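Local coordinates for protein HAD hydrolase, family IA, variant 3 (Entamoeba histolytica, PDB 6W04) that probably acts as a magnesium-dependent hydrolase of the haloacid dehalogenase (HAD) superfamily, its natural substrate being unspecified, at residues F6-N9 and G10-F14; I206-F209 and N210-T213. All blocks are in the same frame, centred on the assembly; numbering follows the deposited sequence.

Contact 1 of 2, residues F6-N9 and G10-F14; sequences FDFN and GTLIF. With MG (magnesium ion), chain B.
The Phe-8 ring is approached obliquely by two aliphatic tips from the loop that follows it: Leu-12 CD1 lies 3.7 Å from Phe-8 CD1, and Ile-13 CD1 comes to 3.4 Å from Phe-8 CE2. From outside the loop Phe-119 stacks on this ring. The Phe-6 ring, with Leu-12 CD2 slanted against it, meets Phe-95 edge-to-face. This is the first sequence motif of the HAD fold, where the chain leaves a central strand and winds into the single helical turn known as the squiggle. With CG anti to the backbone N (chi1 -166°), Phe-8 swings its ring back over that turn. Its carbonyl holds the turn together: Leu-12 N donates to Phe-8 O at 2.8 Å on a lone pair, Thr-11 N comes from above the carbonyl plane at 3.1 Å, and Ile-13 N adds a weak third bond. Asp-7 OD2 and Asn-9 O each bind the magnesium ion at 2.1 Å, with two waters, and Asp-169 among the further ligands, while Lys-144 pairs with Asp-7 OD1. Thr-11 OG1 can donate to either Asp-7 OD2 or Asp-169 OD2. Buried without a polar partner, Asp-7 O rests 3.3 Å from the methyl carbon Thr-11 CG2.

Contact 2 of 2, residues I206-F209 and N210-T213; sequences IHTF and NEIT
Glu-211 reaches back along the chain to the backbone of His-207. The bond from His-207 N to Glu-211 OE1 is short, 2.6 Å, and nearly straight at 164°, though the donor stands above the carboxylate plane. The other oxygen, Glu-211 OE2, sits at the edge of the imidazole and near its plane, 3.5 Å from His-207 ND1. Ring and carboxylate are steeply turned, their planes 75° apart. What brings the carboxylate here is the extended glutamate chain beyond CG (chi2 179°), which runs past Ile-206 in the opposite direction and leaves OE1 also against Ile-206 CB.

Thr-208 sets the start of that chain. Its carbonyl oxygen, Thr-208 O, takes Glu-211 N at 3.1 Å, and its hydroxyl oxygen, Thr-208 OG1, accepts from Asn-210 N at 3.2 Å, so one residue grips two successive amides. Thr-208 N is buried and has no partner in the model.

Farther along, Ile-212 turns its side chain back toward residues 206-209: Ile-206 CD1 touches Ile-212 CB at 3.8 Å, the side chains crossing at about a right angle, and Ile-212 N makes a weak bond to Phe-209 O. Outside, Ile-206 is held by backbone bonds to Gly-186 and Ala-188, and the Phe-209 ring meets Phe-167 edge-to-face. Thr-213 then N-caps helix 214-222 through Glu-216 N. The whole is an ST turn leading into a short 3-10 segment, linking the last strand of the parallel HAD sheet to the C-terminal helix.

Overall arrangement
Contact 1 leaves a central strand of the parallel sheet, whereas contact 2 follows strand 205-206 at one edge of the sheet, with strands 164-168 and 183-187 in between. Their centres are about 13 Å apart, yet they touch, chiefly through Phe-209. Phe-209 CE1 packs 3.6 Å from Phe-6 CE1, and Phe-209 CE2 lies 3.5 Å from Thr-11 O and 4.0 Å from Leu-12 CD2. A second touch brings Phe-14 CZ to 3.6 Å from His-207 O. The magnesium ion belongs to contact 1; the side chain of Phe-209 stays about 10 Å from it and about 8 Å from that of Asp-7, so this ring packs on the metal loop without touching the ion.

Contact 1 of 2, residues F6-N9 and G10-F14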
loop_
_atom_site.group_PDB
_atom_site.type_symbol
_atom_site.label_atom_id
_atom_site.label_comp_id
_atom_site.label_asym_id
_atom_site.label_seq_id
_atom_site.Cartn_x
_atom_site.Cartn_y
_atom_site.Cartn_z
ATOM N N PHE A 6 -6.873 3.863 -3.914
ATOM C CA PHE A 6 -6.241 3.695 -2.604
ATOM C C PHE A 6 -5.174 2.600 -2.623
ATOM O O PHE A 6 -5.471 1.437 -2.935
ATOM C CB PHE A 6 -7.253 3.304 -1.527
ATOM C CG PHE A 6 -8.344 4.320 -1.269
ATOM C CD1 PHE A 6 -8.189 5.278 -0.278
ATOM C CD2 PHE A 6 -9.557 4.237 -1.938
ATOM C CE1 PHE A 6 -9.216 6.189 0.011
ATOM C CE2 PHE A 6 -10.583 5.156 -1.676
ATOM C CZ PHE A 6 -10.413 6.116 -0.699
ATOM N N ASP A 7 -3.968 2.947 -2.186
ATOM C CA ASP A 7 -3.032 1.920 -1.726
ATOM C C ASP A 7 -3.581 1.293 -0.457
ATOM O O ASP A 7 -4.393 1.899 0.243
ATOM C CB ASP A 7 -1.669 2.541 -1.449
ATOM C CG ASP A 7 -0.652 1.540 -0.960
ATOM O OD1 ASP A 7 -0.529 0.458 -1.574
ATOM O OD2 ASP A 7 0.047 1.856 0.025
ATOM N N PHE A 8 -3.141 0.077 -0.131
ATOM C CA PHE A 8 -3.696 -0.577 1.051
ATOM C C PHE A 8 -2.719 -0.583 2.223
ATOM O O PHE A 8 -2.956 0.122 3.212
ATOM C CB PHE A 8 -4.199 -1.974 0.720
ATOM C CG PHE A 8 -5.069 -2.540 1.806
ATOM C CD1 PHE A 8 -6.411 -2.194 1.878
ATOM C CD2 PHE A 8 -4.522 -3.329 2.805
ATOM C CE1 PHE A 8 -7.214 -2.670 2.901
ATOM C CE2 PHE A 8 -5.319 -3.822 3.822
ATOM C CZ PHE A 8 -6.662 -3.485 3.870
ATOM N N ASN A 9 -1.615 -1.338 2.144
ATOM C CA ASN A 9 -0.678 -1.441 3.262
ATOM C C ASN A 9 -0.013 -0.100 3.548
ATOM O O ASN A 9 0.583 0.513 2.662
ATOM C CB ASN A 9 0.390 -2.486 2.942
ATOM C CG ASN A 9 -0.216 -3.829 2.614
ATOM O OD1 ASN A 9 -0.324 -4.221 1.445
ATOM N ND2 ASN A 9 -0.663 -4.524 3.647
ATOM N N GLY A 10 -0.094 0.340 4.801
ATOM C CA GLY A 10 0.498 1.605 5.206
ATOM C C GLY A 10 -0.356 2.809 4.888
ATOM O O GLY A 10 -0.054 3.903 5.360
ATOM N N THR A 11 -1.431 2.624 4.131
ATOM C CA THR A 11 -2.316 3.701 3.709
ATOM C C THR A 11 -3.716 3.513 4.281
ATOM O O THR A 11 -4.198 4.381 5.018
ATOM C CB THR A 11 -2.339 3.754 2.163
ATOM O OG1 THR A 11 -1.044 4.144 1.671
ATOM C CG2 THR A 11 -3.393 4.740 1.654
ATOM N N LEU A 12 -4.387 2.396 3.971
ATOM C CA LEU A 12 -5.696 2.113 4.556
ATOM C C LEU A 12 -5.606 1.398 5.896
ATOM O O LEU A 12 -6.531 1.516 6.713
ATOM C CB LEU A 12 -6.545 1.283 3.582
ATOM C CG LEU A 12 -7.193 2.102 2.460
ATOM C CD1 LEU A 12 -7.895 1.207 1.452
ATOM C CD2 LEU A 12 -8.194 3.153 3.030
ATOM N N ILE A 13 -4.532 0.650 6.148
ATOM C CA ILE A 13 -4.241 0.128 7.481
ATOM C C ILE A 13 -2.795 0.470 7.835
ATOM O O ILE A 13 -1.918 0.457 6.971
ATOM C CB ILE A 13 -4.490 -1.397 7.576
ATOM C CG1 ILE A 13 -3.595 -2.198 6.609
ATOM C CG2 ILE A 13 -5.972 -1.730 7.333
ATOM C CD1 ILE A 13 -3.693 -3.755 6.864
ATOM N N PHE A 14 -2.544 0.804 9.103
ATOM C CA PHE A 14 -1.184 1.176 9.513
ATOM C C PHE A 14 -0.501 -0.093 10.022
ATOM O O PHE A 14 -0.368 -0.326 11.219
ATOM C CB PHE A 14 -1.204 2.290 10.558
ATOM C CG PHE A 14 -1.584 3.658 10.008
ATOM C CD1 PHE A 14 -2.240 3.787 8.785
ATOM C CD2 PHE A 14 -1.265 4.817 10.718
ATOM C CE1 PHE A 14 -2.600 5.044 8.283
ATOM C CE2 PHE A 14 -1.618 6.085 10.219
ATOM C CZ PHE A 14 -2.289 6.194 8.999
HETATM MG MG MG B . 1.721 1.190 1.016
HETATM O O HOH W 1 2.717 1.841 -0.755
HETATM O O HOH W 2 3.405 0.726 2.360
#

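Contact 2 of 2, residues I206-F209 and N210-T213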
loop_
_atom_site.group_PDB
_atom_site.type_symbol
_atom_site.label_atom_id
_atom_site.label_comp_id
_atom_site.label_asym_id
_atom_site.label_seq_id
_atom_site.Cartn_x
_atom_site.Cartn_y
_atom_site.Cartn_z
ATOM N N ILE A 206 -1.449 14.009 4.493
ATOM C CA ILE A 206 -2.345 14.044 5.641
ATOM C C ILE A 206 -2.029 12.886 6.575
ATOM O O ILE A 206 -1.384 11.901 6.195
ATOM C CB ILE A 206 -3.833 13.990 5.232
ATOM C CG1 ILE A 206 -4.109 12.690 4.467
ATOM C CG2 ILE A 206 -4.207 15.234 4.433
ATOM C CD1 ILE A 206 -5.534 12.525 3.974
ATOM N N HIS A 207 -2.525 13.011 7.812
ATOM C CA HIS A 207 -2.327 11.951 8.798
ATOM C C HIS A 207 -3.389 10.871 8.671
ATOM O O HIS A 207 -3.072 9.678 8.725
ATOM C CB HIS A 207 -2.314 12.531 10.213
ATOM C CG HIS A 207 -1.142 13.420 10.484
ATOM N ND1 HIS A 207 -1.242 14.795 10.532
ATOM C CD2 HIS A 207 0.164 13.131 10.702
ATOM C CE1 HIS A 207 -0.049 15.314 10.773
ATOM N NE2 HIS A 207 0.820 14.326 10.882
ATOM N N THR A 208 -4.655 11.269 8.516
ATOM C CA THR A 208 -5.774 10.339 8.371
ATOM C C THR A 208 -6.761 10.884 7.343
ATOM O O THR A 208 -6.681 12.043 6.925
ATOM C CB THR A 208 -6.516 10.113 9.692
ATOM O OG1 THR A 208 -7.410 11.208 9.917
ATOM C CG2 THR A 208 -5.556 9.998 10.859
ATOM N N PHE A 209 -7.735 10.050 6.960
ATOM C CA PHE A 209 -8.708 10.505 5.972
ATOM C C PHE A 209 -9.724 11.491 6.541
ATOM O O PHE A 209 -10.474 12.089 5.762
ATOM C CB PHE A 209 -9.399 9.299 5.317
ATOM C CG PHE A 209 -8.440 8.446 4.527
ATOM C CD1 PHE A 209 -8.165 8.743 3.198
ATOM C CD2 PHE A 209 -7.743 7.412 5.144
ATOM C CE1 PHE A 209 -7.246 7.990 2.472
ATOM C CE2 PHE A 209 -6.813 6.654 4.436
ATOM C CZ PHE A 209 -6.567 6.937 3.098
ATOM N N ASN A 210 -9.747 11.703 7.862
ATOM C CA ASN A 210 -10.525 12.802 8.429
ATOM C C ASN A 210 -10.049 14.159 7.932
ATOM O O ASN A 210 -10.796 15.137 8.023
ATOM C CB ASN A 210 -10.454 12.801 9.960
ATOM C CG ASN A 210 -11.167 11.620 10.584
ATOM O OD1 ASN A 210 -12.112 11.078 10.013
ATOM N ND2 ASN A 210 -10.718 11.215 11.768
ATOM N N GLU A 211 -8.827 14.243 7.409
ATOM C CA GLU A 211 -8.206 15.517 7.080
ATOM C C GLU A 211 -8.346 15.891 5.611
ATOM O O GLU A 211 -7.748 16.875 5.172
ATOM C CB GLU A 211 -6.733 15.481 7.476
ATOM C CG GLU A 211 -6.510 15.208 8.957
ATOM C CD GLU A 211 -5.038 15.150 9.311
ATOM O OE1 GLU A 211 -4.225 14.897 8.398
ATOM O OE2 GLU A 211 -4.695 15.369 10.493
ATOM N N ILE A 212 -9.114 15.133 4.841
ATOM C CA ILE A 212 -9.294 15.396 3.422
ATOM C C ILE A 212 -10.791 15.434 3.117
ATOM O O ILE A 212 -11.579 14.705 3.730
ATOM C CB ILE A 212 -8.557 14.336 2.572
ATOM C CG1 ILE A 212 -8.490 14.753 1.105
ATOM C CG2 ILE A 212 -9.196 12.949 2.720
ATOM C CD1 ILE A 212 -7.694 16.004 0.866
ATOM N N THR A 213 -11.185 16.308 2.191
ATOM C CA THR A 213 -12.551 16.366 1.690
ATOM C C THR A 213 -12.573 16.094 0.189
ATOM O O THR A 213 -11.561 16.222 -0.507
ATOM C CB THR A 213 -13.212 17.728 1.964
ATOM O OG1 THR A 213 -12.682 18.713 1.069
ATOM C CG2 THR A 213 -12.981 18.171 3.401
#